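Local coordinates for protein GP37 (Pseudomonas phage phikz, PDB 5FT0) that inhibits RNase E of the bacterial host and so probably blocks RNA turnover by the RNA degradosome during phage infection, at residues 71-74 / 75-78; 160-164 / 165-169; 201-204 / 205-208. All coordinates share one frame; numbering follows the deposited sequence.

Contact 1: 71-74 / 75-78; sequences REYV and LSRI
Over one face of the Tyr73 ring lies the aliphatic part of Arg77, with CG of Arg77 4.2 Å from the centroid of that ring, a CH-pi contact. The guanidinium is turned almost at right angles to the ring, the planes 88° apart, and meets the phenol at its own edge: NH1 of Arg77 donates to OH of Tyr73 at 2.8 Å, with the oxygen nearly in the guanidinium plane. Two bends, at chi2 and chi3, fold the arginine chain alongside the tyrosine, so that both side chains run the same way from successive turns of helix 67-82. Phe59 stacks on the tyrosine ring, and NH2 of Arg77 makes a weak hydrogen bond to Pro132 O.

The carbonyl of Tyr73 takes two donors, Arg77 N at 3.1 Å and Ser76 OG at 2.6 Å; a serine is short enough to turn its hydroxyl back onto its own helix (chi1 76°). Elsewhere on the helix Val74 CG1 meets Ile78 CD1 at 4.2 Å, and Val74, a compact branched residue, also packs on strand 42-48. Held through CG over the ring and NH1 at the phenol, Arg77 probably has little freedom to swing, and its charge would probably polarise the phenol O-H.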
loop_
_atom_site.group_PDB
_atom_site.type_symbol
_atom_site.label_atom_id
_atom_site.label_comp_id
_atom_site.label_asym_id
_atom_site.label_seq_id
_atom_site.Cartn_x
_atom_site.Cartn_y
_atom_site.Cartn_z
ATOM N N ARG A 71 -9.611 -27.051 9.673
ATOM C CA ARG A 71 -9.626 -27.441 8.266
ATOM C C ARG A 71 -10.950 -27.069 7.613
ATOM O O ARG A 71 -10.979 -26.543 6.494
ATOM C CB ARG A 71 -9.364 -28.941 8.129
ATOM C CG ARG A 71 -9.358 -29.432 6.689
ATOM C CD ARG A 71 -9.204 -30.945 6.619
ATOM N NE ARG A 71 -7.971 -31.399 7.253
ATOM C CZ ARG A 71 -6.828 -31.601 6.605
ATOM N NH1 ARG A 71 -6.757 -31.392 5.296
ATOM N NH2 ARG A 71 -5.756 -32.017 7.266
ATOM N N GLU A 72 -12.060 -27.338 8.301
ATOM C CA GLU A 72 -13.368 -26.971 7.769
ATOM C C GLU A 72 -13.492 -25.461 7.622
ATOM O O GLU A 72 -14.000 -24.965 6.609
ATOM C CB GLU A 72 -14.478 -27.508 8.672
ATOM C CG GLU A 72 -15.277 -28.645 8.072
ATOM C CD GLU A 72 -16.580 -28.885 8.811
ATOM O OE1 GLU A 72 -16.659 -28.553 10.013
ATOM O OE2 GLU A 72 -17.530 -29.400 8.185
ATOM N N TYR A 73 -13.034 -24.712 8.629
ATOM C CA TYR A 73 -13.146 -23.257 8.572
ATOM C C TYR A 73 -12.376 -22.693 7.384
ATOM O O TYR A 73 -12.890 -21.850 6.641
ATOM C CB TYR A 73 -12.648 -22.624 9.872
ATOM C CG TYR A 73 -12.707 -21.116 9.826
ATOM C CD1 TYR A 73 -13.897 -20.445 10.066
ATOM C CD2 TYR A 73 -11.584 -20.364 9.506
ATOM C CE1 TYR A 73 -13.964 -19.068 10.004
ATOM C CE2 TYR A 73 -11.643 -18.984 9.442
ATOM C CZ TYR A 73 -12.836 -18.343 9.693
ATOM O OH TYR A 73 -12.902 -16.972 9.633
ATOM N N VAL A 74 -11.135 -23.144 7.193
ATOM C CA VAL A 74 -10.315 -22.626 6.102
ATOM C C VAL A 74 -10.944 -22.965 4.756
ATOM O O VAL A 74 -10.941 -22.145 3.830
ATOM C CB VAL A 74 -8.875 -23.163 6.209
ATOM C CG1 VAL A 74 -8.053 -22.718 5.006
ATOM C CG2 VAL A 74 -8.224 -22.683 7.497
ATOM N N LEU A 75 -11.501 -24.172 4.627
ATOM C CA LEU A 75 -12.201 -24.534 3.399
ATOM C C LEU A 75 -13.372 -23.595 3.134
ATOM O O LEU A 75 -13.598 -23.183 1.990
ATOM C CB LEU A 75 -12.682 -25.983 3.467
ATOM C CG LEU A 75 -11.645 -27.074 3.200
ATOM C CD1 LEU A 75 -12.270 -28.457 3.336
ATOM C CD2 LEU A 75 -11.045 -26.894 1.813
ATOM N N SER A 76 -14.119 -23.233 4.182
ATOM C CA SER A 76 -15.261 -22.343 3.994
ATOM C C SER A 76 -14.826 -20.961 3.525
ATOM O O SER A 76 -15.573 -20.290 2.802
ATOM C CB SER A 76 -16.069 -22.236 5.290
ATOM O OG SER A 76 -15.422 -21.396 6.229
ATOM N N ARG A 77 -13.633 -20.513 3.928
ATOM C CA ARG A 77 -13.117 -19.244 3.422
ATOM C C ARG A 77 -12.659 -19.375 1.973
ATOM O O ARG A 77 -12.801 -18.432 1.185
ATOM C CB ARG A 77 -11.967 -18.743 4.301
ATOM C CG ARG A 77 -12.326 -18.496 5.772
ATOM C CD ARG A 77 -13.472 -17.506 5.936
ATOM N NE ARG A 77 -13.158 -16.181 5.397
ATOM C CZ ARG A 77 -12.714 -15.159 6.122
ATOM N NH1 ARG A 77 -12.522 -15.301 7.426
ATOM N NH2 ARG A 77 -12.464 -13.992 5.543
ATOM N N ILE A 78 -12.098 -20.529 1.603
ATOM C CA ILE A 78 -11.683 -20.733 0.218
ATOM C C ILE A 78 -12.900 -20.822 -0.696
ATOM O O ILE A 78 -12.910 -20.258 -1.797
ATOM C CB ILE A 78 -10.793 -21.985 0.105
ATOM C CG1 ILE A 78 -9.508 -21.808 0.914
ATOM C CG2 ILE A 78 -10.470 -22.291 -1.356
ATOM C CD1 ILE A 78 -8.613 -23.033 0.902
#

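Contact 2: 160-164 / 165-169; sequences EFEFL and VDKKN
Val165, Glu162 and Lys167 carry this contact, at a break in helix 158-187. Val165 closes the last regular turn before it: its N donates to Phe161 O at 3.1 Å, in a nearly straight bond. CG1 of Val165 stands anti to the carbonyl carbon (chi1 -63°) and rests near Leu164 CB, which leaves CG2 between N and carbonyl carbon, 3.2 Å from Phe161 O. A compact, branched apolar residue suits this inner side, where Val165 also packs on Ile229 and Tyr103.

Immediately afterwards the chain turns. Asp166 has a positive phi (53°), and the N atoms of Lys167 and Lys168 lack bonds to the preceding turn, so the short segment axes stand 103° apart. Glu162 O meets CA of Asp166 in a CA-H...O contact of 3.1 Å. Asp166 starts the chain coiling again through an Asx turn, its OD1 accepting from Lys168 N at 3.0 Å through the anti lone pair. Asn169 reaches back over the kink, ND2 to Val165 O at 2.9 Å, while its OD1 binds Asn100, a residue of the potassium site.

On the outer side Glu162 extends beyond CG and Lys167, bent at chi3 and chi4, curls across it. NZ of Lys167 reaches OE1 of Glu162 at 3.2 Å, from above the carboxylate plane. The bonds of Asp166 and Asn169 shape 165-169 itself, whereas this salt bridge spans the bend from 160-164; fairly long and made by an exposed lysine, it is probably of modest strength.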
loop_
_atom_site.group_PDB
_atom_site.type_symbol
_atom_site.label_atom_id
_atom_site.label_comp_id
_atom_site.label_asym_id
_atom_site.label_seq_id
_atom_site.Cartn_x
_atom_site.Cartn_y
_atom_site.Cartn_z
ATOM N N GLU A 160 -33.888 3.077 -4.309
ATOM C CA GLU A 160 -32.912 3.044 -3.226
ATOM C C GLU A 160 -31.520 2.699 -3.740
ATOM O O GLU A 160 -30.523 3.169 -3.182
ATOM C CB GLU A 160 -33.349 2.058 -2.143
ATOM C CG GLU A 160 -34.668 2.421 -1.480
ATOM C CD GLU A 160 -34.861 1.730 -0.145
ATOM O OE1 GLU A 160 -33.990 1.888 0.735
ATOM O OE2 GLU A 160 -35.884 1.037 0.029
ATOM N N PHE A 161 -31.429 1.891 -4.801
ATOM C CA PHE A 161 -30.142 1.697 -5.458
ATOM C C PHE A 161 -29.734 2.930 -6.253
ATOM O O PHE A 161 -28.538 3.170 -6.449
ATOM C CB PHE A 161 -30.186 0.464 -6.361
ATOM C CG PHE A 161 -30.010 -0.834 -5.622
ATOM C CD1 PHE A 161 -28.742 -1.345 -5.391
ATOM C CD2 PHE A 161 -31.107 -1.537 -5.153
ATOM C CE1 PHE A 161 -28.575 -2.534 -4.710
ATOM C CE2 PHE A 161 -30.944 -2.728 -4.470
ATOM C CZ PHE A 161 -29.677 -3.228 -4.248
ATOM N N GLU A 162 -30.707 3.719 -6.720
ATOM C CA GLU A 162 -30.379 5.006 -7.321
ATOM C C GLU A 162 -29.831 5.973 -6.282
ATOM O O GLU A 162 -28.978 6.807 -6.600
ATOM C CB GLU A 162 -31.609 5.605 -8.006
ATOM C CG GLU A 162 -32.060 4.842 -9.243
ATOM C CD GLU A 162 -33.292 5.446 -9.887
ATOM O OE1 GLU A 162 -33.848 6.414 -9.325
ATOM O OE2 GLU A 162 -33.704 4.953 -10.958
ATOM N N PHE A 163 -30.308 5.879 -5.041
ATOM C CA PHE A 163 -29.732 6.682 -3.969
ATOM C C PHE A 163 -28.297 6.261 -3.682
ATOM O O PHE A 163 -27.424 7.109 -3.467
ATOM C CB PHE A 163 -30.600 6.563 -2.715
ATOM C CG PHE A 163 -29.944 7.077 -1.461
ATOM C CD1 PHE A 163 -29.835 8.437 -1.223
ATOM C CD2 PHE A 163 -29.457 6.194 -0.510
ATOM C CE1 PHE A 163 -29.241 8.906 -0.064
ATOM C CE2 PHE A 163 -28.862 6.657 0.651
ATOM C CZ PHE A 163 -28.755 8.013 0.875
ATOM N N LEU A 164 -28.025 4.954 -3.708
ATOM C CA LEU A 164 -26.719 4.455 -3.288
ATOM C C LEU A 164 -25.635 4.764 -4.315
ATOM O O LEU A 164 -24.566 5.275 -3.963
ATOM C CB LEU A 164 -26.791 2.949 -3.029
ATOM C CG LEU A 164 -27.182 2.483 -1.627
ATOM C CD1 LEU A 164 -27.092 0.966 -1.537
ATOM C CD2 LEU A 164 -26.299 3.140 -0.578
ATOM N N VAL A 165 -25.882 4.448 -5.587
ATOM C CA VAL A 165 -24.816 4.444 -6.585
ATOM C C VAL A 165 -25.200 5.253 -7.819
ATOM O O VAL A 165 -24.631 5.049 -8.897
ATOM C CB VAL A 165 -24.451 3.000 -6.980
ATOM C CG1 VAL A 165 -23.915 2.234 -5.783
ATOM C CG2 VAL A 165 -25.660 2.286 -7.564
ATOM N N ASP A 166 -26.160 6.173 -7.661
ATOM C CA ASP A 166 -26.759 7.007 -8.709
ATOM C C ASP A 166 -27.298 6.208 -9.898
ATOM O O ASP A 166 -27.078 4.997 -10.008
ATOM C CB ASP A 166 -25.786 8.115 -9.166
ATOM C CG ASP A 166 -24.591 7.604 -9.962
ATOM O OD1 ASP A 166 -24.773 6.915 -10.989
ATOM O OD2 ASP A 166 -23.448 7.904 -9.551
ATOM N N LYS A 167 -28.027 6.887 -10.790
ATOM C CA LYS A 167 -28.823 6.194 -11.803
ATOM C C LYS A 167 -27.983 5.472 -12.849
ATOM O O LYS A 167 -28.480 4.530 -13.476
ATOM C CB LYS A 167 -29.764 7.171 -12.510
ATOM C CG LYS A 167 -30.750 7.888 -11.622
ATOM C CD LYS A 167 -31.523 8.925 -12.413
ATOM C CE LYS A 167 -33.029 8.839 -12.167
ATOM N NZ LYS A 167 -33.416 9.188 -10.777
ATOM N N LYS A 168 -26.735 5.886 -13.062
ATOM C CA LYS A 168 -25.921 5.244 -14.090
ATOM C C LYS A 168 -25.614 3.793 -13.741
ATOM O O LYS A 168 -25.513 2.948 -14.638
ATOM C CB LYS A 168 -24.621 6.026 -14.299
ATOM C CG LYS A 168 -23.687 5.434 -15.345
ATOM C CD LYS A 168 -22.441 6.291 -15.526
ATOM C CE LYS A 168 -21.511 5.709 -16.580
ATOM N NZ LYS A 168 -20.315 6.573 -16.797
ATOM N N ASN A 169 -25.485 3.482 -12.452
ATOM C CA ASN A 169 -25.072 2.162 -12.001
ATOM C C ASN A 169 -26.172 1.412 -11.263
ATOM O O ASN A 169 -25.970 0.247 -10.909
ATOM C CB ASN A 169 -23.847 2.283 -11.086
ATOM C CG ASN A 169 -22.808 3.243 -11.625
ATOM O OD1 ASN A 169 -21.995 2.888 -12.478
ATOM N ND2 ASN A 169 -22.827 4.475 -11.119
#

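Contact 3: 201-204 / 205-208; sequences YQFI and DRTE
A chi1 of 70° sets Arg206 CG between its own N and carbonyl carbon, and the chain then runs extended to NE, carrying the guanidinium over the ring of Phe203. The two groups lie almost flat on one another, planes 15° apart, with CZ of Arg206 3.7 Å from the centroid of the Phe203 ring: a cation-pi stack. NH2 sits over the ring centre. Arginine suits this place because its flat cation can stack while its edge still donates: NE reaches Glu208 OE2 at 2.7 Å, and NH1 takes the syn lone pair of Asp205 OD1 at 2.9 Å. Held at its edge by two carboxylates, the guanidinium should have little freedom to rotate.

The residues form the end of the beta hairpin of strands 197-202 and 206-217. Tyr201 and Glu208 form an antiparallel hydrogen-bonded pair, Tyr201 N to Glu208 O at 2.7 Å and Glu208 N to Tyr201 O, and Phe203 N closes the turn on Arg206 O at 2.8 Å. In the neighbouring non-hydrogen-bonded pair, Thr207 OG1 lies 2.4 Å from Gln202 OE1, so short that the exact geometry is doubtful. Gln202 NE2 turns to its neighbour's carbonyl, Phe203 O. The other oxygen of Asp205, OD2, hydrogen-bonds His252 of the second subunit.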
loop_
_atom_site.group_PDB
_atom_site.type_symbol
_atom_site.label_atom_id
_atom_site.label_comp_id
_atom_site.label_asym_id
_atom_site.label_seq_id
_atom_site.Cartn_x
_atom_site.Cartn_y
_atom_site.Cartn_z
ATOM N N TYR A 201 -26.417 1.320 7.479
ATOM C CA TYR A 201 -25.851 2.122 8.552
ATOM C C TYR A 201 -25.574 3.518 8.027
ATOM O O TYR A 201 -24.978 3.676 6.955
ATOM C CB TYR A 201 -24.568 1.491 9.099
ATOM C CG TYR A 201 -24.792 0.129 9.707
ATOM C CD1 TYR A 201 -25.153 -0.004 11.043
ATOM C CD2 TYR A 201 -24.656 -1.023 8.946
ATOM C CE1 TYR A 201 -25.364 -1.248 11.604
ATOM C CE2 TYR A 201 -24.865 -2.274 9.501
ATOM C CZ TYR A 201 -25.220 -2.379 10.830
ATOM O OH TYR A 201 -25.430 -3.616 11.389
ATOM N N GLN A 202 -26.010 4.524 8.778
ATOM C CA GLN A 202 -25.783 5.917 8.428
ATOM C C GLN A 202 -24.683 6.472 9.319
ATOM O O GLN A 202 -24.796 6.440 10.549
ATOM C CB GLN A 202 -27.058 6.746 8.575
ATOM C CG GLN A 202 -26.893 8.187 8.115
ATOM C CD GLN A 202 -26.627 8.289 6.628
ATOM O OE1 GLN A 202 -27.198 7.539 5.833
ATOM N NE2 GLN A 202 -25.749 9.210 6.242
ATOM N N PHE A 203 -23.622 6.963 8.698
ATOM C CA PHE A 203 -22.577 7.703 9.381
ATOM C C PHE A 203 -22.736 9.180 9.046
ATOM O O PHE A 203 -23.559 9.564 8.211
ATOM C CB PHE A 203 -21.191 7.182 8.981
ATOM C CG PHE A 203 -20.996 5.715 9.253
ATOM C CD1 PHE A 203 -21.468 4.762 8.362
ATOM C CD2 PHE A 203 -20.347 5.290 10.399
ATOM C CE1 PHE A 203 -21.298 3.410 8.609
ATOM C CE2 PHE A 203 -20.170 3.939 10.654
ATOM C CZ PHE A 203 -20.647 2.997 9.756
ATOM N N ILE A 204 -21.945 10.019 9.717
ATOM C CA ILE A 204 -22.036 11.452 9.449
ATOM C C ILE A 204 -21.629 11.761 8.017
ATOM O O ILE A 204 -22.188 12.668 7.387
ATOM C CB ILE A 204 -21.190 12.252 10.459
ATOM C CG1 ILE A 204 -19.871 11.533 10.753
ATOM C CG2 ILE A 204 -21.981 12.509 11.736
ATOM C CD1 ILE A 204 -18.988 12.264 11.745
ATOM N N ASP A 205 -20.682 11.002 7.465
ATOM C CA ASP A 205 -20.108 11.319 6.165
ATOM C C ASP A 205 -20.430 10.299 5.078
ATOM O O ASP A 205 -19.996 10.485 3.936
ATOM C CB ASP A 205 -18.585 11.476 6.291
ATOM C CG ASP A 205 -17.890 10.196 6.731
ATOM O OD1 ASP A 205 -18.578 9.261 7.190
ATOM O OD2 ASP A 205 -16.648 10.127 6.625
ATOM N N ARG A 206 -21.181 9.243 5.383
ATOM C CA ARG A 206 -21.420 8.205 4.384
ATOM C C ARG A 206 -22.553 7.298 4.838
ATOM O O ARG A 206 -22.931 7.282 6.014
ATOM C CB ARG A 206 -20.159 7.371 4.134
ATOM C CG ARG A 206 -19.794 6.484 5.312
ATOM C CD ARG A 206 -18.354 6.005 5.246
ATOM N NE ARG A 206 -18.085 5.010 6.278
ATOM C CZ ARG A 206 -17.783 5.300 7.540
ATOM N NH1 ARG A 206 -17.704 6.563 7.933
ATOM N NH2 ARG A 206 -17.558 4.325 8.409
ATOM N N THR A 207 -23.079 6.532 3.883
ATOM C CA THR A 207 -24.035 5.464 4.142
ATOM C C THR A 207 -23.434 4.150 3.666
ATOM O O THR A 207 -22.925 4.068 2.544
ATOM C CB THR A 207 -25.369 5.712 3.430
ATOM O OG1 THR A 207 -25.935 6.950 3.875
ATOM C CG2 THR A 207 -26.347 4.576 3.719
ATOM N N GLU A 208 -23.493 3.127 4.515
ATOM C CA GLU A 208 -23.010 1.796 4.176
ATOM C C GLU A 208 -24.159 0.805 4.281
ATOM O O GLU A 208 -24.839 0.740 5.311
ATOM C CB GLU A 208 -21.853 1.376 5.091
ATOM C CG GLU A 208 -20.624 2.265 4.969
ATOM C CD GLU A 208 -19.490 1.837 5.883
ATOM O OE1 GLU A 208 -19.707 0.947 6.732
ATOM O OE2 GLU A 208 -18.377 2.391 5.748
#

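How the contacts relate
Along the chain the three contacts follow in series: contact 1 in helix 67-82, contact 2 near the start of helix 158-187, and contact 3 at the turn between strands 197-202 and 206-217. Contact 1 stands apart, across the centre of the chain from the others, its centre about 35 Å from that of contact 2 and about 32 Å from that of contact 3. It packs on the four-stranded sheet yet also touches strand 220-232 of the seven-stranded one. Contacts 2 and 3 have centres about 15 Å apart and touch where Phe163 packs on Thr207. Strand 220-232, reached by all three, thus ties both helices to the hairpin, whose turn meets the second subunit.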